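Local coordinates for F-actin-capping protein subunit alpha (Plasmodium berghei, PDB 7A0H) that forms an asymmetric homodimer and probably caps the fast-growing barbed ends of actin filaments independently of calcium, without severing them, at residues 49-52 with 53-56; 60-63 with 64-68; 182-185 with 186-189. All coordinates share one frame; numbering follows the deposited sequence.

Contact 1: residues 49-52 with 53-56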
ATOM      1  N   ILE A  49      19.030   1.482  -1.443  1.00 52.96           N
ATOM      2  CA  ILE A  49      18.376   1.485  -2.735  1.00 53.87           C
ATOM      3  C   ILE A  49      18.980   0.403  -3.646  1.00 58.60           C
ATOM      4  O   ILE A  49      18.280  -0.227  -4.439  1.00 60.04           O
ATOM      5  CB  ILE A  49      18.458   2.881  -3.339  1.00 51.94           C
ATOM      6  CG1 ILE A  49      17.553   3.828  -2.540  1.00 92.00           C
ATOM      7  CG2 ILE A  49      17.985   2.941  -4.736  1.00 65.70           C
ATOM      8  CD1 ILE A  49      16.048   3.486  -2.683  1.00 66.41           C
ATOM      9  N   SER A  50      20.282   0.173  -3.578  1.00 57.42           N
ATOM     10  CA  SER A  50      20.843  -0.855  -4.429  1.00 64.75           C
ATOM     11  C   SER A  50      20.225  -2.208  -4.110  1.00 59.52           C
ATOM     12  O   SER A  50      19.985  -3.003  -5.006  1.00 60.38           O
ATOM     13  CB  SER A  50      22.354  -0.890  -4.272  1.00 57.13           C
ATOM     14  OG  SER A  50      22.715  -1.221  -2.931  1.00 64.68           O
ATOM     15  N   LYS A  51      19.995  -2.498  -2.846  1.00 63.93           N
ATOM     16  CA  LYS A  51      19.408  -3.774  -2.482  1.00 65.73           C
ATOM     17  C   LYS A  51      17.961  -3.830  -2.928  1.00 65.81           C
ATOM     18  O   LYS A  51      17.487  -4.853  -3.438  1.00 60.99           O
ATOM     19  CB  LYS A  51      19.519  -3.975  -0.980  1.00 61.75           C
ATOM     20  CG  LYS A  51      18.909  -5.275  -0.465  1.00 91.22           C
ATOM     21  CD  LYS A  51      19.723  -6.492  -0.867  1.00115.50           C
ATOM     22  CE  LYS A  51      19.338  -7.735  -0.056  1.00 74.90           C
ATOM     23  NZ  LYS A  51      18.096  -8.370  -0.577  1.00113.38           N
ATOM     24  N   TYR A  52      17.222  -2.774  -2.639  1.00 64.60           N
ATOM     25  CA  TYR A  52      15.896  -2.619  -3.208  1.00 64.50           C
ATOM     26  C   TYR A  52      15.880  -2.908  -4.707  1.00 64.72           C
ATOM     27  O   TYR A  52      15.020  -3.650  -5.204  1.00 65.19           O
ATOM     28  CB  TYR A  52      15.442  -1.189  -2.905  1.00 55.81           C
ATOM     29  CG  TYR A  52      14.113  -0.895  -3.420  1.00 56.95           C
ATOM     30  CD1 TYR A  52      12.993  -1.225  -2.694  1.00 80.66           C
ATOM     31  CD2 TYR A  52      13.959  -0.334  -4.677  1.00 71.86           C
ATOM     32  CE1 TYR A  52      11.736  -0.982  -3.190  1.00 86.17           C
ATOM     33  CE2 TYR A  52      12.709  -0.094  -5.193  1.00 98.53           C
ATOM     34  CZ  TYR A  52      11.598  -0.413  -4.441  1.00 88.74           C
ATOM     35  OH  TYR A  52      10.345  -0.137  -4.938  1.00101.27           O
ATOM     36  N   ASN A  53      16.813  -2.310  -5.457  1.00 67.49           N
ATOM     37  CA  ASN A  53      16.867  -2.518  -6.901  1.00 64.06           C
ATOM     38  C   ASN A  53      17.125  -3.984  -7.214  1.00 57.71           C
ATOM     39  O   ASN A  53      16.574  -4.550  -8.151  1.00 51.01           O
ATOM     40  CB  ASN A  53      17.994  -1.673  -7.533  1.00 54.97           C
ATOM     41  CG  ASN A  53      17.582  -0.248  -7.814  1.00 60.21           C
ATOM     42  OD1 ASN A  53      16.447   0.125  -7.542  1.00 58.87           O
ATOM     43  ND2 ASN A  53      18.516   0.578  -8.330  1.00 54.73           N
ATOM     44  N   GLU A  54      17.988  -4.601  -6.453  1.00 57.50           N
ATOM     45  CA  GLU A  54      18.284  -5.990  -6.724  1.00 62.46           C
ATOM     46  C   GLU A  54      17.072  -6.837  -6.434  1.00 59.61           C
ATOM     47  O   GLU A  54      16.744  -7.735  -7.227  1.00 58.72           O
ATOM     48  CB  GLU A  54      19.503  -6.403  -5.913  1.00 50.36           C
ATOM     49  CG  GLU A  54      20.736  -5.649  -6.431  1.00 55.22           C
ATOM     50  CD  GLU A  54      21.943  -5.809  -5.528  1.00 68.20           C
ATOM     51  OE1 GLU A  54      21.801  -6.442  -4.458  1.00 53.04           O
ATOM     52  OE2 GLU A  54      23.043  -5.351  -5.915  1.00 57.19           O
ATOM     53  N   ASP A  55      16.360  -6.525  -5.338  1.00 57.18           N
ATOM     54  CA  ASP A  55      15.176  -7.273  -4.960  1.00 47.42           C
ATOM     55  C   ASP A  55      14.065  -7.182  -5.996  1.00 56.45           C
ATOM     56  O   ASP A  55      13.080  -7.918  -5.902  1.00 54.56           O
ATOM     57  CB  ASP A  55      14.672  -6.814  -3.605  1.00 55.34           C
ATOM     58  CG  ASP A  55      15.582  -7.271  -2.511  1.00 58.03           C
ATOM     59  OD1 ASP A  55      16.564  -7.969  -2.859  1.00 70.26           O
ATOM     60  OD2 ASP A  55      15.326  -6.983  -1.336  1.00 74.16           O
ATOM     61  N   ASN A  56      14.116  -6.215  -6.901  1.00 54.53           N
ATOM     62  CA  ASN A  56      12.982  -6.011  -7.785  1.00 48.39           C
ATOM     63  C   ASN A  56      13.380  -6.151  -9.233  1.00 50.36           C
ATOM     64  O   ASN A  56      12.610  -5.738 -10.111  1.00 49.58           O
ATOM     65  CB  ASN A  56      12.344  -4.655  -7.539  1.00 57.43           C
ATOM     66  CG  ASN A  56      11.558  -4.630  -6.234  1.00 63.80           C
ATOM     67  OD1 ASN A  56      10.508  -5.303  -6.125  1.00 68.18           O
ATOM     68  ND2 ASN A  56      12.092  -3.929  -5.220  1.00 65.18           N
TER
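K51 and D55, one helical turn apart, form a salt bridge in which K51 NZ reaches D55 OD1 at 2.8 Å on its syn lone pair, with a weak second bond to D55 OD2. The lysine chain, its CG anti to the backbone N (chi1 179°), bends at chi2 and again at chi4, which brings the ammonium round to the carboxylate oxygens. The other side-chain bond between 49-52 and 53-56 comes from N56: its ND2 donates to Y52 O at 2.9 Å, tilted from the carbonyl plane, and the same nitrogen hangs 3.5 Å above the plane of the Y52 ring, over its centre. One amide NH2 thus serves a backbone carbonyl near the helix end while covering an aromatic face, the two planes 53° apart. Three main-chain bonds run from N53, E54 and D55 to the carbonyls four residues earlier, the first with N53 N 2.7 Å from I49 O. Farther out, E54 leads its carboxylate away to Y80 and K75, with its CG packed 3.1 Å from S50 O. I49 rests on V24 and Y52 on P21, both of helix 21-35. These are i to i+4 contacts of an alpha-helix, here the closing turn of helix 39-55.

Contact 2: residues 60-63 with 64-68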
ATOM      1  N   ILE A  60      17.855  -1.142 -15.993  1.00 53.87           N
ATOM      2  CA  ILE A  60      18.598   0.076 -16.290  1.00 62.27           C
ATOM      3  C   ILE A  60      18.949   0.069 -17.766  1.00 49.20           C
ATOM      4  O   ILE A  60      19.590  -0.855 -18.246  1.00 52.67           O
ATOM      5  CB  ILE A  60      19.865   0.223 -15.426  1.00 61.77           C
ATOM      6  CG1 ILE A  60      19.388   0.447 -13.999  1.00 61.91           C
ATOM      7  CG2 ILE A  60      20.683   1.384 -15.968  1.00 56.30           C
ATOM      8  CD1 ILE A  60      20.449   0.458 -12.989  1.00 72.99           C
ATOM      9  N   PRO A  61      18.546   1.068 -18.502  1.00 58.54           N
ATOM     10  CA  PRO A  61      18.847   1.103 -19.929  1.00 47.51           C
ATOM     11  C   PRO A  61      20.324   1.282 -20.194  1.00 71.86           C
ATOM     12  O   PRO A  61      21.022   2.050 -19.517  1.00 59.39           O
ATOM     13  CB  PRO A  61      18.105   2.363 -20.406  1.00 77.13           C
ATOM     14  CG  PRO A  61      17.131   2.658 -19.355  1.00 72.00           C
ATOM     15  CD  PRO A  61      17.728   2.204 -18.072  1.00 52.98           C
ATOM     16  N   PHE A  62      20.773   0.610 -21.240  1.00 72.68           N
ATOM     17  CA  PHE A  62      22.181   0.536 -21.585  1.00 93.26           C
ATOM     18  C   PHE A  62      22.296   0.788 -23.075  1.00 85.57           C
ATOM     19  O   PHE A  62      21.593   0.155 -23.859  1.00 84.94           O
ATOM     20  CB  PHE A  62      22.730  -0.836 -21.145  1.00 77.47           C
ATOM     21  CG  PHE A  62      24.123  -1.053 -21.551  1.00 94.98           C
ATOM     22  CD1 PHE A  62      25.053  -0.059 -21.370  1.00 95.26           C
ATOM     23  CD2 PHE A  62      24.524  -2.264 -22.052  1.00101.16           C
ATOM     24  CE1 PHE A  62      26.350  -0.244 -21.754  1.00 93.99           C
ATOM     25  CE2 PHE A  62      25.814  -2.463 -22.428  1.00 94.31           C
ATOM     26  CZ  PHE A  62      26.733  -1.451 -22.274  1.00114.24           C
ATOM     27  N   GLU A  63      23.094   1.773 -23.453  1.00105.87           N
ATOM     28  CA  GLU A  63      23.234   2.111 -24.869  1.00113.50           C
ATOM     29  C   GLU A  63      21.840   2.298 -25.463  1.00124.69           C
ATOM     30  O   GLU A  63      20.879   2.627 -24.758  1.00106.12           O
ATOM     31  CB  GLU A  63      24.083   1.071 -25.566  1.00122.73           C
ATOM     32  CG  GLU A  63      25.558   1.136 -25.209  1.00158.74           C
ATOM     33  CD  GLU A  63      26.376   0.019 -25.846  1.00130.37           C
ATOM     34  OE1 GLU A  63      25.958  -1.159 -25.763  1.00132.12           O
ATOM     35  OE2 GLU A  63      27.438   0.315 -26.443  1.00153.28           O
ATOM     36  N   SER A  64      21.725   2.086 -26.764  1.00127.78           N
ATOM     37  CA  SER A  64      20.437   2.087 -27.436  1.00135.90           C
ATOM     38  C   SER A  64      19.853   0.686 -27.360  1.00166.36           C
ATOM     39  O   SER A  64      20.501  -0.284 -27.757  1.00127.76           O
ATOM     40  CB  SER A  64      20.626   2.527 -28.885  1.00119.37           C
ATOM     41  OG  SER A  64      21.721   1.843 -29.488  1.00117.83           O
ATOM     42  N   ASP A  65      18.638   0.579 -26.829  1.00129.60           N
ATOM     43  CA  ASP A  65      17.807  -0.618 -26.875  1.00144.00           C
ATOM     44  C   ASP A  65      18.270  -1.768 -25.987  1.00128.37           C
ATOM     45  O   ASP A  65      17.648  -2.840 -26.028  1.00102.25           O
ATOM     46  CB  ASP A  65      17.660  -1.132 -28.311  1.00102.64           C
ATOM     47  CG  ASP A  65      17.001  -0.116 -29.233  1.00145.79           C
ATOM     48  OD1 ASP A  65      15.952   0.442 -28.850  1.00125.97           O
ATOM     49  OD2 ASP A  65      17.532   0.142 -30.339  1.00129.77           O
ATOM     50  N   GLU A  66      19.268  -1.575 -25.131  1.00 81.05           N
ATOM     51  CA  GLU A  66      19.694  -2.628 -24.218  1.00 81.43           C
ATOM     52  C   GLU A  66      19.276  -2.301 -22.787  1.00 68.80           C
ATOM     53  O   GLU A  66      18.774  -1.212 -22.465  1.00 60.43           O
ATOM     54  CB  GLU A  66      21.217  -2.827 -24.233  1.00 81.48           C
ATOM     55  CG  GLU A  66      21.875  -3.152 -25.576  1.00 95.01           C
ATOM     56  CD  GLU A  66      21.578  -4.530 -26.146  1.00 93.99           C
ATOM     57  OE1 GLU A  66      20.951  -5.401 -25.474  1.00 76.81           O
ATOM     58  OE2 GLU A  66      22.009  -4.735 -27.304  1.00108.59           O
ATOM     59  N   TYR A  67      19.439  -3.302 -21.936  1.00 57.60           N
ATOM     60  CA  TYR A  67      19.107  -3.169 -20.538  1.00 51.56           C
ATOM     61  C   TYR A  67      20.113  -4.001 -19.749  1.00 63.15           C
ATOM     62  O   TYR A  67      20.539  -5.071 -20.187  1.00 55.79           O
ATOM     63  CB  TYR A  67      17.697  -3.661 -20.162  1.00 54.35           C
ATOM     64  CG  TYR A  67      16.582  -2.751 -20.703  1.00 64.41           C
ATOM     65  CD1 TYR A  67      16.224  -1.567 -20.050  1.00 55.37           C
ATOM     66  CD2 TYR A  67      15.895  -3.088 -21.894  1.00 52.18           C
ATOM     67  CE1 TYR A  67      15.230  -0.722 -20.592  1.00 58.98           C
ATOM     68  CE2 TYR A  67      14.938  -2.245 -22.431  1.00 72.39           C
ATOM     69  CZ  TYR A  67      14.603  -1.072 -21.788  1.00 64.07           C
ATOM     70  OH  TYR A  67      13.632  -0.278 -22.338  1.00 90.71           O
ATOM     71  N   ILE A  68      20.491  -3.469 -18.615  1.00 43.58           N
ATOM     72  CA  ILE A  68      21.176  -4.195 -17.561  1.00 53.93           C
ATOM     73  C   ILE A  68      20.080  -4.523 -16.594  1.00 46.04           C
ATOM     74  O   ILE A  68      19.217  -3.671 -16.331  1.00 52.46           O
ATOM     75  CB  ILE A  68      22.263  -3.337 -16.858  1.00 59.31           C
ATOM     76  CG1 ILE A  68      23.404  -2.960 -17.798  1.00 80.19           C
ATOM     77  CG2 ILE A  68      22.800  -4.108 -15.665  1.00 54.71           C
ATOM     78  CD1 ILE A  68      24.242  -4.176 -18.168  1.00 63.44           C
TER
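I60 and I68 are joined by a pair of main-chain hydrogen bonds, the signature of a hydrogen-bonded antiparallel pair. I60 N gives a virtually straight bond to I68 O at 2.9 Å (179° at the hydrogen), and I68 N answers to I60 O at 2.8 Å, in the carbonyl plane. Nearer the turn the ladder is less regular: F62 N meets E66 O at 3.0 Å from above the carbonyl plane, and the return bond, from E66 N to F62 O, is weak. Between these two pairs P61, which has no N-H to give, faces Y67 at a non-hydrogen-bonded position. Here the strands approach through CA-H...O contacts, Y67 CA lying 3.3 Å from I60 O and P61 CA approaching E66 O.

The apolar contacts divide between the two faces of the hairpin. On one, the Y67 ring lies against the proline, with P61 CG 4.1 Å from Y67 CE1 and P61 CA close to Y67 CD1. On the other, F62 CB sits 4.0 Å from I68 CG1 and as far from E66 CB. The F62 ring also has a polar neighbour from its own end of the strand: E63 OE1 stands 3.5 Å above the ring plane, offset toward the rim.

The face bearing I60, F62 and I68 packs on the four-stranded antiparallel sheet: V98 of strand 97-103 meets all three, and I68 also touches A89 and Y80. From the face bearing P61, Y67 extends its hydroxyl to a weak hydrogen bond with K157 on strand 154-167.

Contact 3: residues 182-185 with 186-189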
ATOM      1  N   TYR A 182       4.200   1.617 -18.592  1.00 55.68           N
ATOM      2  CA  TYR A 182       4.180   3.012 -18.233  1.00 61.41           C
ATOM      3  C   TYR A 182       2.953   3.658 -18.835  1.00 80.43           C
ATOM      4  O   TYR A 182       2.697   3.520 -20.037  1.00 91.03           O
ATOM      5  CB  TYR A 182       5.461   3.731 -18.731  1.00 71.88           C
ATOM      6  CG  TYR A 182       6.666   3.170 -18.037  1.00 75.31           C
ATOM      7  CD1 TYR A 182       7.131   3.726 -16.832  1.00 64.29           C
ATOM      8  CD2 TYR A 182       7.280   2.018 -18.523  1.00 68.07           C
ATOM      9  CE1 TYR A 182       8.202   3.186 -16.165  1.00 68.61           C
ATOM     10  CE2 TYR A 182       8.351   1.453 -17.866  1.00 60.58           C
ATOM     11  CZ  TYR A 182       8.796   2.022 -16.681  1.00 69.18           C
ATOM     12  OH  TYR A 182       9.841   1.423 -16.045  1.00 67.26           O
ATOM     13  N   TYR A 183       2.205   4.366 -17.998  1.00 96.73           N
ATOM     14  CA  TYR A 183       1.104   5.190 -18.469  1.00 93.38           C
ATOM     15  C   TYR A 183       1.620   6.558 -18.849  1.00 96.91           C
ATOM     16  O   TYR A 183       2.580   7.070 -18.269  1.00105.05           O
ATOM     17  CB  TYR A 183      -0.005   5.278 -17.438  1.00 89.19           C
ATOM     18  CG  TYR A 183      -0.768   3.968 -17.232  1.00104.14           C
ATOM     19  CD1 TYR A 183      -0.776   2.947 -18.206  1.00101.58           C
ATOM     20  CD2 TYR A 183      -1.486   3.743 -16.059  1.00 84.78           C
ATOM     21  CE1 TYR A 183      -1.494   1.735 -17.988  1.00 93.60           C
ATOM     22  CE2 TYR A 183      -2.197   2.565 -15.840  1.00 87.00           C
ATOM     23  CZ  TYR A 183      -2.195   1.563 -16.789  1.00 93.35           C
ATOM     24  OH  TYR A 183      -2.907   0.410 -16.511  1.00 82.90           O
ATOM     25  N   LEU A 184       0.948   7.158 -19.823  1.00126.76           N
ATOM     26  CA  LEU A 184       1.458   8.412 -20.363  1.00111.26           C
ATOM     27  C   LEU A 184       2.824   8.015 -20.895  1.00145.09           C
ATOM     28  O   LEU A 184       2.898   7.214 -21.837  1.00138.16           O
ATOM     29  CB  LEU A 184       1.458   9.497 -19.307  1.00116.45           C
ATOM     30  CG  LEU A 184      -0.009   9.738 -18.903  1.00101.89           C
ATOM     31  CD1 LEU A 184      -0.177  10.695 -17.707  1.00171.57           C
ATOM     32  CD2 LEU A 184      -0.815  10.233 -20.105  1.00 87.84           C
ATOM     33  N   LYS A 185       3.905   8.508 -20.299  1.00125.42           N
ATOM     34  CA  LYS A 185       5.211   8.001 -20.716  1.00127.17           C
ATOM     35  C   LYS A 185       6.082   7.623 -19.529  1.00126.23           C
ATOM     36  O   LYS A 185       6.941   6.742 -19.653  1.00118.71           O
ATOM     37  CB  LYS A 185       5.927   9.011 -21.619  1.00144.07           C
ATOM     38  CG  LYS A 185       5.318   9.138 -23.054  1.00141.04           C
ATOM     39  CD  LYS A 185       5.293   7.846 -23.951  1.00164.90           C
ATOM     40  CE  LYS A 185       6.681   7.472 -24.534  1.00165.32           C
ATOM     41  NZ  LYS A 185       6.691   6.208 -25.347  1.00191.80           N
ATOM     42  N   ASN A 186       5.869   8.263 -18.375  1.00118.77           N
ATOM     43  CA  ASN A 186       6.741   8.013 -17.238  1.00115.99           C
ATOM     44  C   ASN A 186       6.037   7.659 -15.935  1.00111.87           C
ATOM     45  O   ASN A 186       6.715   7.490 -14.915  1.00105.88           O
ATOM     46  CB  ASN A 186       7.630   9.249 -17.030  1.00171.64           C
ATOM     47  CG  ASN A 186       6.830  10.496 -16.669  1.00148.78           C
ATOM     48  OD1 ASN A 186       5.619  10.585 -16.913  1.00129.36           O
ATOM     49  ND2 ASN A 186       7.521  11.494 -16.117  1.00143.68           N
ATOM     50  N   PHE A 187       4.732   7.449 -15.927  1.00 99.19           N
ATOM     51  CA  PHE A 187       4.067   6.956 -14.730  1.00 94.66           C
ATOM     52  C   PHE A 187       4.164   5.429 -14.745  1.00 90.38           C
ATOM     53  O   PHE A 187       3.575   4.785 -15.614  1.00 75.53           O
ATOM     54  CB  PHE A 187       2.606   7.388 -14.675  1.00119.12           C
ATOM     55  CG  PHE A 187       2.387   8.887 -14.457  1.00124.77           C
ATOM     56  CD1 PHE A 187       2.757   9.819 -15.419  1.00116.01           C
ATOM     57  CD2 PHE A 187       1.762   9.339 -13.297  1.00104.65           C
ATOM     58  CE1 PHE A 187       2.533  11.177 -15.211  1.00113.10           C
ATOM     59  CE2 PHE A 187       1.525  10.700 -13.082  1.00125.78           C
ATOM     60  CZ  PHE A 187       1.910  11.620 -14.036  1.00124.35           C
ATOM     61  N   HIS A 188       4.902   4.846 -13.793  1.00 69.78           N
ATOM     62  CA  HIS A 188       5.115   3.402 -13.824  1.00 72.65           C
ATOM     63  C   HIS A 188       3.835   2.681 -13.451  1.00 63.84           C
ATOM     64  O   HIS A 188       3.372   2.769 -12.316  1.00 68.94           O
ATOM     65  CB  HIS A 188       6.214   2.995 -12.864  1.00 68.48           C
ATOM     66  CG  HIS A 188       6.447   1.520 -12.835  1.00 63.37           C
ATOM     67  ND1 HIS A 188       6.232   0.750 -11.716  1.00 70.52           N
ATOM     68  CD2 HIS A 188       6.848   0.665 -13.801  1.00 66.40           C
ATOM     69  CE1 HIS A 188       6.517  -0.508 -11.986  1.00 68.25           C
ATOM     70  NE2 HIS A 188       6.888  -0.585 -13.246  1.00 64.40           N
ATOM     71  N   ALA A 189       3.316   1.868 -14.350  1.00 72.12           N
ATOM     72  CA  ALA A 189       2.023   1.244 -14.097  1.00 49.02           C
ATOM     73  C   ALA A 189       2.099  -0.151 -13.501  1.00 58.49           C
ATOM     74  O   ALA A 189       1.295  -0.480 -12.618  1.00 55.71           O
ATOM     75  CB  ALA A 189       1.211   1.238 -15.388  1.00 59.67           C
TER
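The tight turn of a beta hairpin links strand 170-183 to strand 187-200, and the last pair before the turn is Y183 with F187, hydrogen-bonded and antiparallel. Y183 N donates to F187 O at 2.8 Å and F187 N to Y183 O at 3.2 Å, both in the carbonyl plane. L184, K185 and N186 make the bend. F187 O has a further neighbour across the strands: Y182 CA brings its hydrogen to it in a CA-H...O contact of 3.2 Å.

On the face bearing Y183, the methyl of A189 points at the middle of the tyrosine ring. A189 CB stands 3.5 Å from the ring centroid and only 4° off the normal, a CH-pi contact with all six ring carbons almost equally near. Y183 also packs on L154 and on N279 of the second subunit, so this side chain also touches the dimer partner. These strands are neighbours in the five-stranded antiparallel sheet, with strand 154-167 next to the first and strand 206-220 next to the second.

The opposite face carries Y182 and H188, a non-hydrogen-bonded pair whose rings meet obliquely, their planes at 57°. Y182 CE1 comes to the imidazole edge, 3.7 Å from H188 CD2; H188 also forms a weak hydrogen bond through NE2 with D180. At the turn L184 and F187 lie alongside one another, L184 CD1 3.7 Å from F187 CE1, while the F187 ring also meets that of Y219.

Contacts 1, 2 and 3 follow one another along the chain without interleaving. Contact 1 closes helix 39-55, and the chain passes almost at once into strand 58-62, the first arm of the hairpin of contact 2; their centres are 18 Å apart. Contact 3 comes over a hundred residues later, at the turn between the second and third strands of the five-stranded sheet, with its nearest atoms about 7 Å from contact 2 and about 8 Å from contact 1. Contact 3 touches neither of the others. They sample the N-terminal helices, the small hairpin beside the four-stranded sheet, and the large sheet, where the 182-185 segment also reaches the second subunit of the homodimer.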